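Local coordinates for hypothetical acetyltransferase (Shewanella oneidensis, PDB 1T82), which is a putative thioesterase of the hotdog fold that may transfer or hydrolyse acyl groups, at residues T67-T72 with L141-D146; P107-R112 with V133-D138. One frame throughout, in Å; residues are numbered along the deposited sequence.

From the N terminus, the chain first passes 67-72, part of helix 62-84, and interaction 1 closes the longer loop, from 67-72 to 141-146, by laying that helix on strand 140-152. Within that loop lies interaction 2, a shorter closure between 107-112 and 133-138; the two nest and do not cross. One contact thus packs the helix on the sheet of this hotdog fold, and the other pairs two neighbouring strands within it. Strands 127-137 and 140-152 follow each other and lie side by side, so C142 N bonds L135 O and the contacts join directly.

Interaction 1: T67-T72 with L141-D146; sequences TIMTLT and LCAQFD
M69, a selenomethionine, and F145 run alongside one another where helix 62-84 rests on the sheet, M69 reaching toward the strand and F145 toward the helix. The M69 chain runs straight to its selenium and then bends at chi3 (95°), which swings CE against F145 CB at 3.6 Å and brings it 3.3 Å from A143 O. Its SE sits 3.9 Å from A143 CB, so the end of this one side chain touches both A143 and F145. The F145 ring is sent out with CG opposite the backbone N (chi1 175°), and the helix backbone lies over one face: T70 N is 4.2 Å above the ring plane, toward the rim. F145 CZ meets T70 CA at 3.9 Å. No hydrogen bond links the segments. Cutting F145 back to an alanine would probably open a gap under the M69-T70 backbone and strip M69 CB and T70 of the ring they pack on. A classic beta bulge sets C142 and A143 together opposite L135. This is the hotdog arrangement of a long helix wrapped by an antiparallel sheet: M69 also touches L135, V109 and I97 of three other strands, F145 packs on V133 and A95, and T70 O accepts a bond from Y149.

Interaction 2: P107-R112 with V133-D138; sequences PEVKVR and VQLFCD
The F136 ring meets E108 at its edge, where the carbonyl oxygen E108 O lies in the ring plane, 3.7 Å from CD1. The K110 chain passes near the F136 ring, K110 CD 4.2 Å from F136 CE1. K110 NZ ends 5.4 Å from the F136 ring centroid, 28° off the normal, a long cation-pi approach that is at most weakly attractive. With CG opposite its carbonyl carbon (chi1 -57°), the F136 ring turns away from 108-112, toward L141 of strand 140-152.

Beneath these side chains two antiparallel strands are stitched by four nearly straight backbone bonds. E108 and F136 form one hydrogen-bonded pair, exchanging N-H and C=O both ways, and K110 with Q134 forms the next; E108 N to F136 O measures 2.8 Å. V109 and L135 lie between them as a non-hydrogen-bonded pair, and CA-H...O contacts, such as V109 CA to Q134 O at 3.4 Å, add to the seam.

The opposite side of the sheet is apolar. V109 CG1 presses on V133 CG1 at 3.3 Å, tighter than usual van der Waals contact, while V109 CG2 reaches L135 CD1 at 3.9 Å. P107 CB, 3.7 Å from L135 CD2, extends this row at the strand's start.

Strand 43-47 flanks 108-112, bonding V109 to V46 and V111 to L44. Strand 140-152 flanks 127-137, with backbone bonds of V133 to F145 and of L135 to C142 and A143; Q134 NE2 and Q144 OE1 add a side-chain hydrogen bond. The apolar side faces helix 62-84: V109 packs on I68 and T72, and L135 on M69.

Interaction 1: T67-T72 with L141-D146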
loop_
_atom_site.group_PDB
_atom_site.type_symbol
_atom_site.label_atom_id
_atom_site.label_comp_id
_atom_site.label_asym_id
_atom_site.label_seq_id
_atom_site.Cartn_x
_atom_site.Cartn_y
_atom_site.Cartn_z
ATOM N N THR B 67 1.838 -2.976 0.061
ATOM C CA THR B 67 2.267 -3.148 1.438
ATOM C C THR B 67 3.462 -4.072 1.590
ATOM O O THR B 67 4.398 -3.752 2.319
ATOM C CB THR B 67 1.115 -3.652 2.321
ATOM O OG1 THR B 67 0.069 -2.670 2.333
ATOM C CG2 THR B 67 1.605 -3.882 3.746
ATOM N N ILE B 68 3.453 -5.214 0.908
ATOM C CA ILE B 68 4.590 -6.113 1.040
ATOM C C ILE B 68 5.852 -5.467 0.471
ATOM O O ILE B 68 6.939 -5.642 1.015
ATOM C CB ILE B 68 4.326 -7.498 0.362
ATOM C CG1 ILE B 68 5.536 -8.413 0.546
ATOM C CG2 ILE B 68 4.024 -7.327 -1.109
ATOM C CD1 ILE B 68 5.251 -9.864 0.187
HETATM N N MSE B 69 5.711 -4.702 -0.606
HETATM C CA MSE B 69 6.876 -4.052 -1.192
HETATM C C MSE B 69 7.411 -2.961 -0.274
HETATM O O MSE B 69 8.616 -2.844 -0.094
HETATM C CB MSE B 69 6.532 -3.486 -2.573
HETATM C CG MSE B 69 6.168 -4.586 -3.554
HETATM SE SE MSE B 69 5.662 -4.010 -5.321
HETATM C CE MSE B 69 7.366 -4.188 -6.216
ATOM N N THR B 70 6.528 -2.170 0.323
ATOM C CA THR B 70 7.011 -1.130 1.209
ATOM C C THR B 70 7.653 -1.721 2.467
ATOM O O THR B 70 8.628 -1.174 2.971
ATOM C CB THR B 70 5.905 -0.132 1.599
ATOM O OG1 THR B 70 6.506 0.968 2.298
ATOM C CG2 THR B 70 4.868 -0.792 2.486
ATOM N N LEU B 71 7.126 -2.838 2.974
ATOM C CA LEU B 71 7.727 -3.455 4.156
ATOM C C LEU B 71 9.078 -4.073 3.808
ATOM O O LEU B 71 9.978 -4.133 4.648
ATOM C CB LEU B 71 6.804 -4.524 4.760
ATOM C CG LEU B 71 5.651 -4.002 5.622
ATOM C CD1 LEU B 71 4.684 -5.135 5.903
ATOM C CD2 LEU B 71 6.192 -3.423 6.931
ATOM N N THR B 72 9.229 -4.529 2.568
ATOM C CA THR B 72 10.492 -5.114 2.141
ATOM C C THR B 72 11.561 -4.020 2.094
ATOM O O THR B 72 12.685 -4.225 2.548
ATOM C CB THR B 72 10.348 -5.808 0.763
ATOM O OG1 THR B 72 9.479 -6.939 0.898
ATOM C CG2 THR B 72 11.701 -6.290 0.250
ATOM N N LEU B 141 8.290 -10.522 -13.729
ATOM C CA LEU B 141 8.166 -9.242 -13.035
ATOM C C LEU B 141 6.715 -8.783 -13.128
ATOM O O LEU B 141 6.204 -8.548 -14.224
ATOM C CB LEU B 141 9.082 -8.197 -13.682
ATOM C CG LEU B 141 9.025 -6.797 -13.055
ATOM C CD1 LEU B 141 9.445 -6.890 -11.603
ATOM C CD2 LEU B 141 9.932 -5.830 -13.812
ATOM N N CYS B 142 6.056 -8.641 -11.980
ATOM C CA CYS B 142 4.653 -8.235 -11.956
ATOM C C CYS B 142 4.381 -6.847 -11.382
ATOM O O CYS B 142 3.304 -6.288 -11.593
ATOM C CB CYS B 142 3.822 -9.272 -11.190
ATOM S SG CYS B 142 3.717 -10.889 -11.996
ATOM N N ALA B 143 5.338 -6.299 -10.640
ATOM C CA ALA B 143 5.177 -4.965 -10.069
ATOM C C ALA B 143 6.528 -4.324 -9.760
ATOM O O ALA B 143 7.488 -5.010 -9.403
ATOM C CB ALA B 143 4.303 -5.017 -8.808
ATOM N N GLN B 144 6.578 -3.001 -9.911
ATOM C CA GLN B 144 7.787 -2.204 -9.692
ATOM C C GLN B 144 7.519 -1.116 -8.655
ATOM O O GLN B 144 6.505 -0.420 -8.720
ATOM C CB GLN B 144 8.226 -1.562 -11.011
ATOM C CG GLN B 144 9.605 -0.934 -10.979
ATOM C CD GLN B 144 10.706 -1.959 -10.768
ATOM O OE1 GLN B 144 10.912 -2.851 -11.594
ATOM N NE2 GLN B 144 11.415 -1.840 -9.653
ATOM N N PHE B 145 8.454 -0.956 -7.726
ATOM C CA PHE B 145 8.316 0.007 -6.639
ATOM C C PHE B 145 9.576 0.839 -6.424
ATOM O O PHE B 145 10.692 0.326 -6.454
ATOM C CB PHE B 145 7.960 -0.777 -5.368
ATOM C CG PHE B 145 7.901 0.050 -4.106
ATOM C CD1 PHE B 145 9.058 0.339 -3.386
ATOM C CD2 PHE B 145 6.673 0.454 -3.589
ATOM C CE1 PHE B 145 8.994 1.014 -2.160
ATOM C CE2 PHE B 145 6.597 1.126 -2.370
ATOM C CZ PHE B 145 7.760 1.404 -1.653
ATOM N N ASP B 146 9.381 2.136 -6.225
ATOM C CA ASP B 146 10.477 3.050 -5.966
ATOM C C ASP B 146 10.081 3.833 -4.731
ATOM O O ASP B 146 9.048 4.499 -4.713
ATOM C CB ASP B 146 10.694 3.974 -7.163
ATOM C CG ASP B 146 11.398 3.270 -8.309
ATOM O OD1 ASP B 146 12.579 2.905 -8.134
ATOM O OD2 ASP B 146 10.773 3.069 -9.371
#

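Interaction 2: P107-R112 with V133-D138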
loop_
_atom_site.group_PDB
_atom_site.type_symbol
_atom_site.label_atom_id
_atom_site.label_comp_id
_atom_site.label_asym_id
_atom_site.label_seq_id
_atom_site.Cartn_x
_atom_site.Cartn_y
_atom_site.Cartn_z
ATOM N N PRO B 107 4.349 -14.419 -4.195
ATOM C CA PRO B 107 5.430 -13.778 -4.947
ATOM C C PRO B 107 6.776 -13.677 -4.248
ATOM O O PRO B 107 6.905 -13.943 -3.052
ATOM C CB PRO B 107 4.858 -12.400 -5.236
ATOM C CG PRO B 107 4.151 -12.093 -3.947
ATOM C CD PRO B 107 3.443 -13.408 -3.613
ATOM N N GLU B 108 7.787 -13.305 -5.024
ATOM C CA GLU B 108 9.120 -13.095 -4.487
ATOM C C GLU B 108 9.351 -11.601 -4.619
ATOM O O GLU B 108 9.392 -11.063 -5.726
ATOM C CB GLU B 108 10.167 -13.873 -5.282
ATOM C CG GLU B 108 10.152 -15.359 -4.986
ATOM C CD GLU B 108 11.255 -16.095 -5.706
ATOM O OE1 GLU B 108 11.200 -16.178 -6.950
ATOM O OE2 GLU B 108 12.181 -16.582 -5.024
ATOM N N VAL B 109 9.460 -10.933 -3.476
ATOM C CA VAL B 109 9.676 -9.495 -3.445
ATOM C C VAL B 109 11.130 -9.284 -3.072
ATOM O O VAL B 109 11.580 -9.691 -1.995
ATOM C CB VAL B 109 8.769 -8.816 -2.408
ATOM C CG1 VAL B 109 8.861 -7.309 -2.551
ATOM C CG2 VAL B 109 7.342 -9.288 -2.595
ATOM N N LYS B 110 11.861 -8.640 -3.975
ATOM C CA LYS B 110 13.284 -8.428 -3.786
ATOM C C LYS B 110 13.762 -6.985 -3.802
ATOM O O LYS B 110 13.228 -6.142 -4.519
ATOM C CB LYS B 110 14.044 -9.201 -4.866
ATOM C CG LYS B 110 13.650 -10.665 -4.977
ATOM C CD LYS B 110 14.381 -11.341 -6.134
ATOM C CE LYS B 110 13.985 -12.807 -6.269
ATOM N NZ LYS B 110 14.712 -13.485 -7.384
ATOM N N VAL B 111 14.787 -6.721 -2.996
ATOM C CA VAL B 111 15.410 -5.406 -2.937
ATOM C C VAL B 111 16.909 -5.618 -2.736
ATOM O O VAL B 111 17.329 -6.476 -1.951
ATOM C CB VAL B 111 14.830 -4.526 -1.788
ATOM C CG1 VAL B 111 15.086 -5.172 -0.434
ATOM C CG2 VAL B 111 15.441 -3.131 -1.846
ATOM N N ARG B 112 17.708 -4.860 -3.480
ATOM C CA ARG B 112 19.162 -4.945 -3.398
ATOM C C ARG B 112 19.697 -3.642 -2.824
ATOM O O ARG B 112 19.306 -2.561 -3.252
ATOM C CB ARG B 112 19.769 -5.191 -4.786
ATOM C CG ARG B 112 21.296 -5.311 -4.776
ATOM C CD ARG B 112 21.848 -5.800 -6.117
ATOM N NE ARG B 112 21.449 -7.172 -6.421
ATOM C CZ ARG B 112 21.875 -8.246 -5.762
ATOM N NH1 ARG B 112 22.723 -8.122 -4.750
ATOM N NH2 ARG B 112 21.451 -9.452 -6.120
ATOM N N VAL B 133 12.245 -1.775 -5.235
ATOM C CA VAL B 133 11.757 -3.096 -4.875
ATOM C C VAL B 133 11.041 -3.680 -6.082
ATOM O O VAL B 133 10.305 -2.974 -6.768
ATOM C CB VAL B 133 10.767 -3.028 -3.689
ATOM C CG1 VAL B 133 10.322 -4.432 -3.306
ATOM C CG2 VAL B 133 11.415 -2.332 -2.499
ATOM N N GLN B 134 11.273 -4.961 -6.358
ATOM C CA GLN B 134 10.620 -5.615 -7.487
ATOM C C GLN B 134 9.855 -6.835 -7.005
ATOM O O GLN B 134 10.302 -7.537 -6.105
ATOM C CB GLN B 134 11.648 -6.049 -8.532
ATOM C CG GLN B 134 12.382 -4.902 -9.193
ATOM C CD GLN B 134 13.196 -5.365 -10.382
ATOM O OE1 GLN B 134 14.058 -6.234 -10.258
ATOM N NE2 GLN B 134 12.929 -4.782 -11.540
ATOM N N LEU B 135 8.697 -7.086 -7.606
ATOM C CA LEU B 135 7.893 -8.236 -7.225
ATOM C C LEU B 135 7.763 -9.187 -8.406
ATOM O O LEU B 135 7.349 -8.791 -9.497
ATOM C CB LEU B 135 6.512 -7.773 -6.744
ATOM C CG LEU B 135 5.548 -8.846 -6.223
ATOM C CD1 LEU B 135 4.622 -8.234 -5.176
ATOM C CD2 LEU B 135 4.753 -9.439 -7.375
ATOM N N PHE B 136 8.137 -10.440 -8.177
ATOM C CA PHE B 136 8.074 -11.467 -9.208
ATOM C C PHE B 136 7.121 -12.588 -8.813
ATOM O O PHE B 136 6.935 -12.869 -7.629
ATOM C CB PHE B 136 9.458 -12.086 -9.436
ATOM C CG PHE B 136 10.520 -11.094 -9.815
ATOM C CD1 PHE B 136 11.192 -10.363 -8.839
ATOM C CD2 PHE B 136 10.844 -10.884 -11.152
ATOM C CE1 PHE B 136 12.169 -9.437 -9.189
ATOM C CE2 PHE B 136 11.822 -9.958 -11.513
ATOM C CZ PHE B 136 12.484 -9.234 -10.529
ATOM N N CYS B 137 6.521 -13.219 -9.818
ATOM C CA CYS B 137 5.628 -14.353 -9.612
ATOM C C CYS B 137 5.944 -15.320 -10.747
ATOM O O CYS B 137 5.833 -14.966 -11.920
ATOM C CB CYS B 137 4.157 -13.934 -9.674
ATOM S SG CYS B 137 3.002 -15.296 -9.339
ATOM N N ASP B 138 6.350 -16.533 -10.392
ATOM C CA ASP B 138 6.716 -17.549 -11.372
ATOM C C ASP B 138 7.888 -17.069 -12.229
ATOM O O ASP B 138 8.046 -17.481 -13.378
ATOM C CB ASP B 138 5.525 -17.905 -12.266
ATOM C CG ASP B 138 4.404 -18.581 -11.500
ATOM O OD1 ASP B 138 4.692 -19.234 -10.475
ATOM O OD2 ASP B 138 3.237 -18.473 -11.928
#